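Long-range contacts in methyltransferase domain-containing protein (Deinococcus radiodurans, PDB 3M33), which is of uncharacterised function but has the sheet topology of class I methyltransferases and may transfer methyl groups: residues Pro34-Phe38 against Glu209-Val213; Trp98-Leu104 against Arg127-Leu131; Leu170-Pro174 against Thr200-Tyr206; Thr50-Ala55 against Pro111-Ser117. One frame throughout, in Å; residues are numbered along the deposited sequence.

Interaction 1: Pro34-Phe38 against Glu209-Val213; sequences PELTF and ERHLV. With SO4 (sulfate ion), chain I.
At the start of helix 36-45, which rests on strand 204-216, Pro34 and Glu35 close on Arg210, on the antiparallel side of a sheet ordered as in class I methyltransferases. Arg210 NE gives a hydrogen bond, part of a salt bridge, to Glu35 OE2 at 2.8 Å. It lands on the anti lone pair, with the carboxylate and guanidinium planes 63° apart. Pro34 lies over the guanidinium, its CG 4.0 Å above the plane, while Pro34 CB rests 3.7 Å from Arg210 CG. A bend at chi2 (-77°) folds the arginine back, and NH1 reaches Glu209 O of its own strand at 2.9 Å, from above the carbonyl plane. Arg210 NH2 adds a weak bond to a sulfate that Arg27 NE also holds. With alanine in place of Arg210, Glu35 would probably lose one of its arginine partners, Arg118 and Arg119 remaining, and the Pro34 ring the flat group beneath it. Further along, Leu212 CD2 comes 3.6 Å from Thr37 CB and 3.4 Å from Phe38 N, against the first turn of the helix. Val141 of strand 136-142 touches both Arg210 and Leu212, while Pro34 reaches Val167 and Val169 of strand 160-173, so the helix start straddles three neighbouring strands.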
loop_
_atom_site.group_PDB
_atom_site.type_symbol
_atom_site.label_atom_id
_atom_site.label_comp_id
_atom_site.label_asym_id
_atom_site.label_seq_id
_atom_site.Cartn_x
_atom_site.Cartn_y
_atom_site.Cartn_z
ATOM N N PRO A 34 0.894 0.525 -12.723
ATOM C CA PRO A 34 -0.022 -0.563 -12.364
ATOM C C PRO A 34 -0.887 -0.268 -11.140
ATOM O O PRO A 34 -1.692 -1.126 -10.774
ATOM C CB PRO A 34 0.928 -1.739 -12.083
ATOM C CG PRO A 34 2.184 -1.091 -11.636
ATOM C CD PRO A 34 2.295 0.185 -12.436
ATOM N N GLU A 35 -0.746 0.904 -10.521
ATOM C CA GLU A 35 -1.648 1.269 -9.421
ATOM C C GLU A 35 -2.714 2.282 -9.822
ATOM O O GLU A 35 -3.496 2.711 -8.987
ATOM C CB GLU A 35 -0.863 1.743 -8.190
ATOM C CG GLU A 35 -0.123 0.599 -7.486
ATOM C CD GLU A 35 0.739 1.061 -6.323
ATOM O OE1 GLU A 35 0.393 2.080 -5.699
ATOM O OE2 GLU A 35 1.761 0.395 -6.027
ATOM N N LEU A 36 -2.772 2.653 -11.098
ATOM C CA LEU A 36 -3.818 3.588 -11.549
ATOM C C LEU A 36 -5.226 3.088 -11.221
ATOM O O LEU A 36 -6.096 3.875 -10.852
ATOM C CB LEU A 36 -3.730 3.872 -13.050
ATOM C CG LEU A 36 -2.490 4.631 -13.529
ATOM C CD1 LEU A 36 -2.476 4.719 -15.061
ATOM C CD2 LEU A 36 -2.413 6.017 -12.886
ATOM N N THR A 37 -5.451 1.783 -11.360
ATOM C CA THR A 37 -6.797 1.237 -11.176
ATOM C C THR A 37 -7.185 1.340 -9.717
ATOM O O THR A 37 -8.328 1.643 -9.389
ATOM C CB THR A 37 -6.906 -0.226 -11.675
ATOM O OG1 THR A 37 -6.493 -0.286 -13.045
ATOM C CG2 THR A 37 -8.356 -0.728 -11.585
ATOM N N PHE A 38 -6.206 1.134 -8.841
ATOM C CA PHE A 38 -6.431 1.259 -7.409
ATOM C C PHE A 38 -6.854 2.693 -7.067
ATOM O O PHE A 38 -7.774 2.904 -6.282
ATOM C CB PHE A 38 -5.157 0.875 -6.640
ATOM C CG PHE A 38 -5.230 1.144 -5.157
ATOM C CD1 PHE A 38 -5.685 0.171 -4.282
ATOM C CD2 PHE A 38 -4.823 2.361 -4.641
ATOM C CE1 PHE A 38 -5.736 0.409 -2.932
ATOM C CE2 PHE A 38 -4.870 2.610 -3.279
ATOM C CZ PHE A 38 -5.335 1.633 -2.426
ATOM N N GLU A 209 4.320 -5.771 -10.854
ATOM C CA GLU A 209 3.038 -6.453 -10.762
ATOM C C GLU A 209 2.269 -6.078 -9.501
ATOM O O GLU A 209 2.859 -5.818 -8.463
ATOM C CB GLU A 209 3.244 -7.974 -10.869
ATOM C CG GLU A 209 4.152 -8.335 -12.026
ATOM C CD GLU A 209 4.142 -9.818 -12.381
ATOM O OE1 GLU A 209 4.313 -10.658 -11.482
ATOM O OE2 GLU A 209 3.955 -10.130 -13.571
ATOM N N ARG A 210 0.943 -6.045 -9.595
ATOM C CA ARG A 210 0.116 -5.667 -8.456
ATOM C C ARG A 210 -1.117 -6.558 -8.359
ATOM O O ARG A 210 -1.603 -7.061 -9.365
ATOM C CB ARG A 210 -0.327 -4.206 -8.565
ATOM C CG ARG A 210 0.814 -3.209 -8.710
ATOM C CD ARG A 210 1.544 -2.922 -7.376
ATOM N NE ARG A 210 2.504 -1.833 -7.562
ATOM C CZ ARG A 210 3.721 -2.003 -8.068
ATOM N NH1 ARG A 210 4.112 -3.224 -8.419
ATOM N NH2 ARG A 210 4.537 -0.963 -8.245
ATOM N N HIS A 211 -1.616 -6.737 -7.142
ATOM C CA HIS A 211 -2.823 -7.517 -6.897
ATOM C C HIS A 211 -3.836 -6.613 -6.206
ATOM O O HIS A 211 -3.664 -6.283 -5.039
ATOM C CB HIS A 211 -2.482 -8.687 -5.965
ATOM C CG HIS A 211 -3.624 -9.614 -5.692
ATOM N ND1 HIS A 211 -3.576 -10.574 -4.698
ATOM C CD2 HIS A 211 -4.830 -9.755 -6.291
ATOM C CE1 HIS A 211 -4.706 -11.257 -4.695
ATOM N NE2 HIS A 211 -5.489 -10.776 -5.642
ATOM N N LEU A 212 -4.892 -6.217 -6.912
ATOM C CA LEU A 212 -5.911 -5.345 -6.326
ATOM C C LEU A 212 -7.087 -6.154 -5.836
ATOM O O LEU A 212 -7.555 -7.050 -6.539
ATOM C CB LEU A 212 -6.436 -4.341 -7.354
ATOM C CG LEU A 212 -5.622 -3.144 -7.817
ATOM C CD1 LEU A 212 -4.339 -3.581 -8.502
ATOM C CD2 LEU A 212 -6.469 -2.297 -8.765
ATOM N N VAL A 213 -7.589 -5.821 -4.649
ATOM C CA VAL A 213 -8.710 -6.543 -4.074
ATOM C C VAL A 213 -9.682 -5.556 -3.441
ATOM O O VAL A 213 -9.296 -4.739 -2.608
ATOM C CB VAL A 213 -8.240 -7.573 -2.994
ATOM C CG1 VAL A 213 -9.419 -8.214 -2.294
ATOM C CG2 VAL A 213 -7.366 -8.646 -3.613
HETATM S S SO4 I . 6.413 1.614 -9.931
HETATM O O1 SO4 I . 5.523 2.623 -9.355
HETATM O O2 SO4 I . 7.087 0.853 -8.881
HETATM O O3 SO4 I . 5.629 0.708 -10.762
HETATM O O4 SO4 I . 7.433 2.274 -10.737
#

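Interaction 2: Trp98-Leu104 against Arg127-Leu131; sequences WNGKGEL and RLPEL. With SO4 (sulfate ion), chain D.
The backbones of Trp98-Leu104 and Arg127-Leu131 stay well apart, with Gly100 CA 9.2 Å from Arg127 CA, and the Arg127 side chain bridges the gap from beside the short helix 128-131 to an irregular loop. Bent at both chi2 and chi3, it presents its guanidinium end-on to one carbonyl: NH1 lies 2.9 Å and NH2 3.0 Å from Gly102 O, which sits close to the guanidinium plane. Glu130 takes the side of the same group, OE1 accepting from Arg127 NE at 2.8 Å and OE2 from Arg127 NH2 at 3.0 Å, the latter on its syn side. NH1 also donates to a water that in turn donates to Gly100 O. All five N-H groups are thus spoken for, close to the plane, which fixes the rotation of the guanidinium, and Leu104 CD2 lies over one of its faces, 3.7 Å from NH2. The same methyl meets Leu131 CD2 at 3.9 Å.

The loop is braced from within. Asn99 OD1 accepts from Lys101 N in an Asx turn, Trp98 NE1 donates to Lys101 O at 2.9 Å, and Gly100 CA sits over one face of the indole, with Leu104 CA toward the rim of the opposite face. Trp98 meets Tyr76 of strand 72-77 edge-to-face, and the contact as a whole ties the loop after strand 94-97 to helix 128-131, the helix that follows strand 112-118.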
loop_
_atom_site.group_PDB
_atom_site.type_symbol
_atom_site.label_atom_id
_atom_site.label_comp_id
_atom_site.label_asym_id
_atom_site.label_seq_id
_atom_site.Cartn_x
_atom_site.Cartn_y
_atom_site.Cartn_z
ATOM N N TRP A 98 0.406 2.782 15.970
ATOM C CA TRP A 98 -0.071 1.440 16.253
ATOM C C TRP A 98 0.699 0.429 15.416
ATOM O O TRP A 98 1.015 0.684 14.249
ATOM C CB TRP A 98 -1.581 1.342 15.963
ATOM C CG TRP A 98 -2.215 0.074 16.455
ATOM C CD1 TRP A 98 -1.898 -0.604 17.592
ATOM C CD2 TRP A 98 -3.296 -0.651 15.848
ATOM N NE1 TRP A 98 -2.696 -1.710 17.728
ATOM C CE2 TRP A 98 -3.559 -1.768 16.668
ATOM C CE3 TRP A 98 -4.051 -0.476 14.683
ATOM C CZ2 TRP A 98 -4.551 -2.705 16.365
ATOM C CZ3 TRP A 98 -5.040 -1.409 14.380
ATOM C CH2 TRP A 98 -5.282 -2.507 15.218
ATOM N N ASN A 99 1.005 -0.717 16.015
ATOM C CA ASN A 99 1.661 -1.798 15.290
ATOM C C ASN A 99 0.645 -2.786 14.737
ATOM O O ASN A 99 1.014 -3.857 14.265
ATOM C CB ASN A 99 2.634 -2.555 16.198
ATOM C CG ASN A 99 1.933 -3.252 17.345
ATOM O OD1 ASN A 99 0.719 -3.145 17.490
ATOM N ND2 ASN A 99 2.696 -3.958 18.176
ATOM N N GLY A 100 -0.634 -2.432 14.806
ATOM C CA GLY A 100 -1.685 -3.292 14.279
ATOM C C GLY A 100 -2.025 -4.511 15.135
ATOM O O GLY A 100 -2.813 -5.359 14.711
ATOM N N LYS A 101 -1.444 -4.608 16.335
ATOM C CA LYS A 101 -1.674 -5.770 17.202
ATOM C C LYS A 101 -2.325 -5.412 18.525
ATOM O O LYS A 101 -2.274 -4.266 18.970
ATOM C CB LYS A 101 -0.366 -6.510 17.496
ATOM C CG LYS A 101 0.099 -7.456 16.391
ATOM C CD LYS A 101 1.007 -6.749 15.422
ATOM C CE LYS A 101 1.613 -7.707 14.407
ATOM N NZ LYS A 101 2.334 -6.932 13.356
ATOM N N GLY A 102 -2.918 -6.407 19.175
ATOM C CA GLY A 102 -3.526 -6.187 20.476
ATOM C C GLY A 102 -4.759 -5.314 20.358
ATOM O O GLY A 102 -5.413 -5.304 19.321
ATOM N N GLU A 103 -5.082 -4.574 21.411
ATOM C CA GLU A 103 -6.289 -3.753 21.396
ATOM C C GLU A 103 -6.169 -2.560 20.451
ATOM O O GLU A 103 -5.068 -2.080 20.174
ATOM C CB GLU A 103 -6.654 -3.299 22.809
ATOM C CG GLU A 103 -7.287 -4.413 23.641
ATOM C CD GLU A 103 -7.435 -4.052 25.106
ATOM O OE1 GLU A 103 -7.316 -2.852 25.445
ATOM O OE2 GLU A 103 -7.672 -4.974 25.921
ATOM N N LEU A 104 -7.308 -2.097 19.951
ATOM C CA LEU A 104 -7.332 -0.944 19.070
ATOM C C LEU A 104 -6.881 0.287 19.839
ATOM O O LEU A 104 -7.161 0.422 21.027
ATOM C CB LEU A 104 -8.743 -0.713 18.537
ATOM C CG LEU A 104 -9.453 -1.925 17.940
ATOM C CD1 LEU A 104 -10.911 -1.572 17.661
ATOM C CD2 LEU A 104 -8.740 -2.382 16.681
ATOM N N ARG A 127 -9.140 -8.035 11.717
ATOM C CA ARG A 127 -9.838 -7.154 12.658
ATOM C C ARG A 127 -11.091 -6.505 12.051
ATOM O O ARG A 127 -11.761 -5.691 12.709
ATOM C CB ARG A 127 -8.893 -6.062 13.181
ATOM C CG ARG A 127 -7.516 -6.562 13.592
ATOM C CD ARG A 127 -7.633 -7.594 14.720
ATOM N NE ARG A 127 -8.178 -6.991 15.934
ATOM C CZ ARG A 127 -7.436 -6.360 16.840
ATOM N NH1 ARG A 127 -6.121 -6.275 16.669
ATOM N NH2 ARG A 127 -8.001 -5.834 17.922
ATOM N N LEU A 128 -11.422 -6.857 10.807
ATOM C CA LEU A 128 -12.587 -6.244 10.140
ATOM C C LEU A 128 -13.903 -6.353 10.932
ATOM O O LEU A 128 -14.685 -5.398 10.974
ATOM C CB LEU A 128 -12.747 -6.751 8.694
ATOM C CG LEU A 128 -11.728 -6.178 7.706
ATOM C CD1 LEU A 128 -11.824 -6.829 6.332
ATOM C CD2 LEU A 128 -11.905 -4.683 7.608
ATOM N N PRO A 129 -14.154 -7.512 11.567
ATOM C CA PRO A 129 -15.355 -7.600 12.405
ATOM C C PRO A 129 -15.394 -6.521 13.492
ATOM O O PRO A 129 -16.480 -6.092 13.873
ATOM C CB PRO A 129 -15.243 -8.994 13.043
ATOM C CG PRO A 129 -14.428 -9.796 12.052
ATOM C CD PRO A 129 -13.417 -8.787 11.508
ATOM N N GLU A 130 -14.243 -6.075 13.982
ATOM C CA GLU A 130 -14.235 -5.017 15.005
ATOM C C GLU A 130 -14.215 -3.602 14.413
ATOM O O GLU A 130 -14.521 -2.630 15.110
ATOM C CB GLU A 130 -13.042 -5.178 15.945
ATOM C CG GLU A 130 -12.876 -6.586 16.487
ATOM C CD GLU A 130 -11.458 -6.863 16.960
ATOM O OE1 GLU A 130 -10.840 -7.826 16.444
ATOM O OE2 GLU A 130 -10.966 -6.111 17.836
ATOM N N LEU A 131 -13.860 -3.485 13.135
ATOM C CA LEU A 131 -13.584 -2.174 12.550
ATOM C C LEU A 131 -14.660 -1.685 11.587
ATOM O O LEU A 131 -14.856 -0.480 11.435
ATOM C CB LEU A 131 -12.234 -2.191 11.825
ATOM C CG LEU A 131 -10.997 -2.382 12.691
ATOM C CD1 LEU A 131 -9.790 -2.522 11.819
ATOM C CD2 LEU A 131 -10.841 -1.202 13.630
HETATM S S SO4 D . 2.361 0.299 19.356
HETATM O O1 SO4 D . 3.095 0.747 18.176
HETATM O O2 SO4 D . 1.977 1.480 20.136
HETATM O O3 SO4 D . 1.149 -0.423 18.973
HETATM O O4 SO4 D . 3.220 -0.587 20.152
HETATM O O HOH W 1 -4.172 -7.659 15.146
#

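Interaction 3: Leu170-Pro174 against Thr200-Tyr206; sequences LAHAP and TVRGMPY
The rings of His172 and Tyr206 lie on the two faces of an antiparallel beta ladder between strands 160-173 and 204-216. Over the His172 ring lies Arg202 CB, 3.7 Å from the centroid and only 12° off the normal, with Gly203 O near the ring edge. The Tyr206 ring has Ala171 CB over one face, 4.1 Å from its centroid, and Ala173 N at its edge. With CG between its backbone N and carbonyl carbon (chi1 72°), Tyr206 folds its ring back across the partner strand, and its hydroxyl goes on to bond Glu208 and Trp25.

The two strands, neighbours in the methyltransferase-like sheet with the short strand 28-29 beyond 160-173, are joined through helices 176-186 and 192-198. Ala171 and Tyr206 form a hydrogen-bonded pair, Ala171 N to Tyr206 O at 2.8 Å and Tyr206 N to Ala171 O at 2.9 Å. Ala173 and Met204 form the next, Ala173 N to Met204 O at 2.8 Å and Met204 N to Ala173 O at 2.9 Å. Pro205 stands opposite His172 in the non-hydrogen-bonded site between them, where its missing N-H costs the ladder nothing. Met204, a selenomethionine, bends at chi2 and heads away to Trp179 and Trp195 of the two connecting helices. Before the strand, Thr200 and Gly203 close a tight turn with two backbone bonds, and a side chain on Gly203 would run into Ala173 O. On the His172 side, Leu170 CD1 lies beside Pro205 CB at 4.2 Å, and Met204 O receives a CA-H contact from His172 CA at 3.1 Å.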
loop_
_atom_site.group_PDB
_atom_site.type_symbol
_atom_site.label_atom_id
_atom_site.label_comp_id
_atom_site.label_asym_id
_atom_site.label_seq_id
_atom_site.Cartn_x
_atom_site.Cartn_y
_atom_site.Cartn_z
ATOM N N LEU A 170 5.477 -3.967 -17.967
ATOM C CA LEU A 170 6.899 -4.036 -18.268
ATOM C C LEU A 170 7.603 -2.802 -17.708
ATOM O O LEU A 170 7.151 -1.679 -17.914
ATOM C CB LEU A 170 7.119 -4.108 -19.785
ATOM C CG LEU A 170 8.566 -4.169 -20.273
ATOM C CD1 LEU A 170 9.231 -5.453 -19.772
ATOM C CD2 LEU A 170 8.660 -4.083 -21.788
ATOM N N ALA A 171 8.704 -3.009 -16.995
ATOM C CA ALA A 171 9.555 -1.895 -16.585
ATOM C C ALA A 171 11.013 -2.248 -16.841
ATOM O O ALA A 171 11.331 -3.408 -17.122
ATOM C CB ALA A 171 9.341 -1.579 -15.112
ATOM N N HIS A 172 11.899 -1.255 -16.748
ATOM C CA HIS A 172 13.343 -1.507 -16.819
ATOM C C HIS A 172 14.061 -0.871 -15.640
ATOM O O HIS A 172 13.738 0.253 -15.238
ATOM C CB HIS A 172 13.945 -0.942 -18.104
ATOM C CG HIS A 172 13.352 -1.515 -19.350
ATOM N ND1 HIS A 172 13.955 -2.532 -20.062
ATOM C CD2 HIS A 172 12.211 -1.214 -20.012
ATOM C CE1 HIS A 172 13.207 -2.833 -21.107
ATOM N NE2 HIS A 172 12.145 -2.047 -21.101
ATOM N N ALA A 173 15.024 -1.599 -15.082
ATOM C CA ALA A 173 15.994 -1.012 -14.161
ATOM C C ALA A 173 17.125 -0.459 -15.031
ATOM O O ALA A 173 17.788 -1.217 -15.750
ATOM C CB ALA A 173 16.514 -2.052 -13.208
ATOM N N PRO A 174 17.337 0.867 -14.987
ATOM C CA PRO A 174 18.199 1.505 -15.999
ATOM C C PRO A 174 19.675 1.148 -15.864
ATOM O O PRO A 174 20.385 1.214 -16.858
ATOM C CB PRO A 174 17.991 3.015 -15.770
ATOM C CG PRO A 174 16.749 3.120 -14.915
ATOM C CD PRO A 174 16.694 1.846 -14.099
ATOM N N THR A 200 19.394 -4.353 -22.167
ATOM C CA THR A 200 19.429 -3.592 -23.412
ATOM C C THR A 200 19.866 -2.161 -23.129
ATOM O O THR A 200 20.390 -1.858 -22.057
ATOM C CB THR A 200 18.058 -3.575 -24.092
ATOM O OG1 THR A 200 17.131 -2.851 -23.275
ATOM C CG2 THR A 200 17.547 -4.998 -24.296
ATOM N N VAL A 201 19.649 -1.276 -24.092
ATOM C CA VAL A 201 19.957 0.130 -23.891
ATOM C C VAL A 201 19.044 0.699 -22.794
ATOM O O VAL A 201 19.440 1.563 -22.010
ATOM C CB VAL A 201 19.791 0.935 -25.203
ATOM C CG1 VAL A 201 18.439 0.636 -25.861
ATOM C CG2 VAL A 201 19.943 2.420 -24.935
ATOM N N ARG A 202 17.819 0.194 -22.742
ATOM C CA ARG A 202 16.876 0.602 -21.714
ATOM C C ARG A 202 17.288 0.081 -20.329
ATOM O O ARG A 202 16.804 0.559 -19.305
ATOM C CB ARG A 202 15.467 0.131 -22.088
ATOM C CG ARG A 202 14.908 0.779 -23.371
ATOM C CD ARG A 202 13.635 0.070 -23.854
ATOM N NE ARG A 202 13.933 -1.238 -24.435
ATOM C CZ ARG A 202 13.867 -1.510 -25.736
ATOM N NH1 ARG A 202 14.167 -2.726 -26.181
ATOM N NH2 ARG A 202 13.491 -0.567 -26.595
ATOM N N GLY A 203 18.203 -0.881 -20.297
ATOM C CA GLY A 203 18.582 -1.512 -19.043
ATOM C C GLY A 203 17.989 -2.902 -18.915
ATOM O O GLY A 203 17.742 -3.569 -19.919
HETATM N N MSE A 204 17.746 -3.342 -17.685
HETATM C CA MSE A 204 17.214 -4.683 -17.451
HETATM C C MSE A 204 15.686 -4.710 -17.328
HETATM O O MSE A 204 15.119 -4.001 -16.494
HETATM C CB MSE A 204 17.824 -5.266 -16.181
HETATM C CG MSE A 204 17.600 -6.748 -16.044
HETATM SE SE MSE A 204 18.650 -7.763 -17.343
HETATM C CE MSE A 204 17.834 -9.504 -17.007
ATOM N N PRO A 205 15.022 -5.563 -18.130
ATOM C CA PRO A 205 13.560 -5.685 -18.184
ATOM C C PRO A 205 12.992 -6.595 -17.085
ATOM O O PRO A 205 13.544 -7.650 -16.804
ATOM C CB PRO A 205 13.318 -6.351 -19.537
ATOM C CG PRO A 205 14.695 -6.828 -20.025
ATOM C CD PRO A 205 15.679 -6.592 -18.945
ATOM N N TYR A 206 11.879 -6.189 -16.481
ATOM C CA TYR A 206 11.208 -7.015 -15.484
ATOM C C TYR A 206 9.752 -6.535 -15.434
ATOM O O TYR A 206 9.391 -5.559 -16.113
ATOM C CB TYR A 206 11.894 -6.881 -14.106
ATOM C CG TYR A 206 11.649 -5.549 -13.439
ATOM C CD1 TYR A 206 10.664 -5.412 -12.463
ATOM C CD2 TYR A 206 12.388 -4.418 -13.791
ATOM C CE1 TYR A 206 10.419 -4.188 -11.850
ATOM C CE2 TYR A 206 12.144 -3.176 -13.181
ATOM C CZ TYR A 206 11.151 -3.078 -12.213
ATOM O OH TYR A 206 10.881 -1.874 -11.605
#

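Interaction 4: Thr50-Ala55 against Pro111-Ser117; sequences TRVLEA and PFGLIVS. With SO4 (sulfate ion), chain J.
Phe112 lays its ring face against Leu53, whose CB sits 3.6 Å from the ring centroid and 8° off the normal, with the leucine CD1 near CZ and its CD2 along the CD2-CE2 side of the ring. Phe112 CG stands anti to its carbonyl carbon (chi1 -63°), turning the ring toward strand 51-55, and Arg51 O lies near its edge. Replacing Phe112 with an alanine would probably open a gap over Leu53 and leave that leucine freer to turn.

Next to it the chain turns a corner at Gly113, and Arg51 O catches two successive amides, Gly113 N at 2.9 Å and Leu114 N at 3.2 Å. Regular parallel pairing follows, the strands only 25° from parallel: Leu53 N to Leu114 O at 2.8 Å, Val116 N to Leu53 O at 2.8 Å and Ala55 N to Val116 O at 3.0 Å. On the face opposite Leu53 and Ile115, Val116 CG1 wedges between Val52 CG1 at 4.0 Å and Glu54 CB at 3.8 Å. The sulfate beside Arg51 N sits too close for its bond to be trusted.

Glu54 sends OE1 to Trp73 and touches a glycine-rich, GxGxxA-like segment after the strand, which as in class I methyltransferases probably helps bind the cofactor. These two strands lie mid-sheet: strand 72-77 borders 51-55, strand 136-142 borders 112-118, and helix 128-131 packs Leu128 on Ile115 and Leu131 on Leu53.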
loop_
_atom_site.group_PDB
_atom_site.type_symbol
_atom_site.label_atom_id
_atom_site.label_comp_id
_atom_site.label_asym_id
_atom_site.label_seq_id
_atom_site.Cartn_x
_atom_site.Cartn_y
_atom_site.Cartn_z
ATOM N N THR A 50 -18.244 9.285 4.050
ATOM C CA THR A 50 -17.429 8.082 4.304
ATOM C C THR A 50 -16.425 8.237 5.446
ATOM O O THR A 50 -15.628 9.172 5.445
ATOM C CB THR A 50 -16.629 7.685 3.054
ATOM O OG1 THR A 50 -17.524 7.529 1.943
ATOM C CG2 THR A 50 -15.871 6.398 3.298
ATOM N N ARG A 51 -16.461 7.309 6.402
ATOM C CA ARG A 51 -15.445 7.209 7.448
ATOM C C ARG A 51 -14.378 6.203 7.034
ATOM O O ARG A 51 -14.662 5.015 6.861
ATOM C CB ARG A 51 -16.057 6.747 8.775
ATOM C CG ARG A 51 -17.465 7.265 9.042
ATOM C CD ARG A 51 -17.465 8.614 9.694
ATOM N NE ARG A 51 -17.143 8.560 11.118
ATOM C CZ ARG A 51 -17.102 9.633 11.908
ATOM N NH1 ARG A 51 -17.369 10.837 11.407
ATOM N NH2 ARG A 51 -16.797 9.506 13.194
ATOM N N VAL A 52 -13.147 6.678 6.903
ATOM C CA VAL A 52 -12.072 5.857 6.377
ATOM C C VAL A 52 -11.062 5.485 7.458
ATOM O O VAL A 52 -10.725 6.300 8.315
ATOM C CB VAL A 52 -11.342 6.575 5.236
ATOM C CG1 VAL A 52 -10.273 5.657 4.624
ATOM C CG2 VAL A 52 -12.336 7.016 4.175
ATOM N N LEU A 53 -10.607 4.239 7.419
ATOM C CA LEU A 53 -9.444 3.806 8.174
ATOM C C LEU A 53 -8.369 3.335 7.201
ATOM O O LEU A 53 -8.604 2.430 6.386
ATOM C CB LEU A 53 -9.801 2.675 9.127
ATOM C CG LEU A 53 -8.599 2.149 9.917
ATOM C CD1 LEU A 53 -8.147 3.192 10.951
ATOM C CD2 LEU A 53 -8.963 0.862 10.614
ATOM N N GLU A 54 -7.194 3.956 7.275
ATOM C CA GLU A 54 -6.075 3.563 6.428
ATOM C C GLU A 54 -5.003 2.867 7.242
ATOM O O GLU A 54 -4.452 3.448 8.173
ATOM C CB GLU A 54 -5.462 4.776 5.726
ATOM C CG GLU A 54 -4.390 4.388 4.719
ATOM C CD GLU A 54 -3.445 5.527 4.348
ATOM O OE1 GLU A 54 -3.647 6.680 4.793
ATOM O OE2 GLU A 54 -2.483 5.251 3.607
ATOM N N ALA A 55 -4.714 1.621 6.894
ATOM C CA ALA A 55 -3.647 0.872 7.553
ATOM C C ALA A 55 -2.297 1.153 6.895
ATOM O O ALA A 55 -2.150 1.064 5.667
ATOM C CB ALA A 55 -3.950 -0.634 7.519
ATOM N N PRO A 111 -17.082 2.496 14.049
ATOM C CA PRO A 111 -16.895 1.681 12.846
ATOM C C PRO A 111 -16.570 2.532 11.624
ATOM O O PRO A 111 -16.818 3.741 11.628
ATOM C CB PRO A 111 -18.268 1.017 12.659
ATOM C CG PRO A 111 -19.245 1.890 13.422
ATOM C CD PRO A 111 -18.470 2.968 14.152
ATOM N N PHE A 112 -16.021 1.897 10.590
ATOM C CA PHE A 112 -15.626 2.602 9.377
ATOM C C PHE A 112 -16.367 2.049 8.158
ATOM O O PHE A 112 -16.697 0.862 8.110
ATOM C CB PHE A 112 -14.114 2.460 9.168
ATOM C CG PHE A 112 -13.292 3.077 10.261
ATOM C CD1 PHE A 112 -13.016 4.445 10.254
ATOM C CD2 PHE A 112 -12.782 2.294 11.288
ATOM C CE1 PHE A 112 -12.258 5.023 11.265
ATOM C CE2 PHE A 112 -12.007 2.860 12.303
ATOM C CZ PHE A 112 -11.748 4.227 12.300
ATOM N N GLY A 113 -16.628 2.905 7.173
ATOM C CA GLY A 113 -17.241 2.458 5.933
ATOM C C GLY A 113 -16.213 1.990 4.911
ATOM O O GLY A 113 -16.535 1.285 3.952
ATOM N N LEU A 114 -14.963 2.387 5.107
ATOM C CA LEU A 114 -13.886 1.946 4.222
ATOM C C LEU A 114 -12.609 1.666 5.015
ATOM O O LEU A 114 -12.183 2.485 5.835
ATOM C CB LEU A 114 -13.618 2.994 3.127
ATOM C CG LEU A 114 -12.483 2.712 2.142
ATOM C CD1 LEU A 114 -12.843 1.519 1.267
ATOM C CD2 LEU A 114 -12.217 3.946 1.272
ATOM N N ILE A 115 -12.003 0.507 4.769
ATOM C CA ILE A 115 -10.696 0.207 5.322
ATOM C C ILE A 115 -9.786 0.029 4.132
ATOM O O ILE A 115 -10.043 -0.788 3.263
ATOM C CB ILE A 115 -10.701 -1.066 6.191
ATOM C CG1 ILE A 115 -11.563 -0.869 7.444
ATOM C CG2 ILE A 115 -9.298 -1.437 6.595
ATOM C CD1 ILE A 115 -13.050 -0.940 7.166
ATOM N N VAL A 116 -8.728 0.818 4.066
ATOM C CA VAL A 116 -7.908 0.822 2.877
ATOM C C VAL A 116 -6.435 0.568 3.211
ATOM O O VAL A 116 -5.946 0.950 4.283
ATOM C CB VAL A 116 -8.079 2.139 2.110
ATOM C CG1 VAL A 116 -7.577 3.291 2.930
ATOM C CG2 VAL A 116 -7.330 2.078 0.799
ATOM N N SER A 117 -5.728 -0.107 2.308
ATOM C CA SER A 117 -4.303 -0.348 2.518
ATOM C C SER A 117 -3.561 -0.408 1.202
ATOM O O SER A 117 -3.797 -1.315 0.398
ATOM C CB SER A 117 -4.099 -1.662 3.274
ATOM O OG SER A 117 -2.725 -1.972 3.379
HETATM S S SO4 J . -19.500 5.216 6.551
HETATM O O1 SO4 J . -19.759 5.077 5.111
HETATM O O2 SO4 J . -20.368 6.252 7.120
HETATM O O3 SO4 J . -19.773 3.946 7.231
HETATM O O4 SO4 J . -18.122 5.616 6.738
#

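Overall arrangement
Interactions 1, 3 and 4 share one mixed sheet, and interaction 2 packs helix 128-131 on the face that carries Leu53 and Ile115. Interaction 4 occupies the parallel half, next to the glycine-rich segment that probably marks a cofactor site. Interactions 1 and 3 both use strand 204-216, their centres 21 Å apart, with interaction 3 at the far end of the strand, 37 Å from interaction 4 between centres. Helix 36-45 links the halves: Phe38 CZ of interaction 1 packs 3.8 Å from Val116 CG2 of interaction 4. Interaction 2, centred 12 Å from interaction 4, joins it through Leu131 O and Phe112 N, 2.8 Å apart and probably hydrogen-bonded. Interactions 2 and 3 lie on opposite sides of the chain's centre.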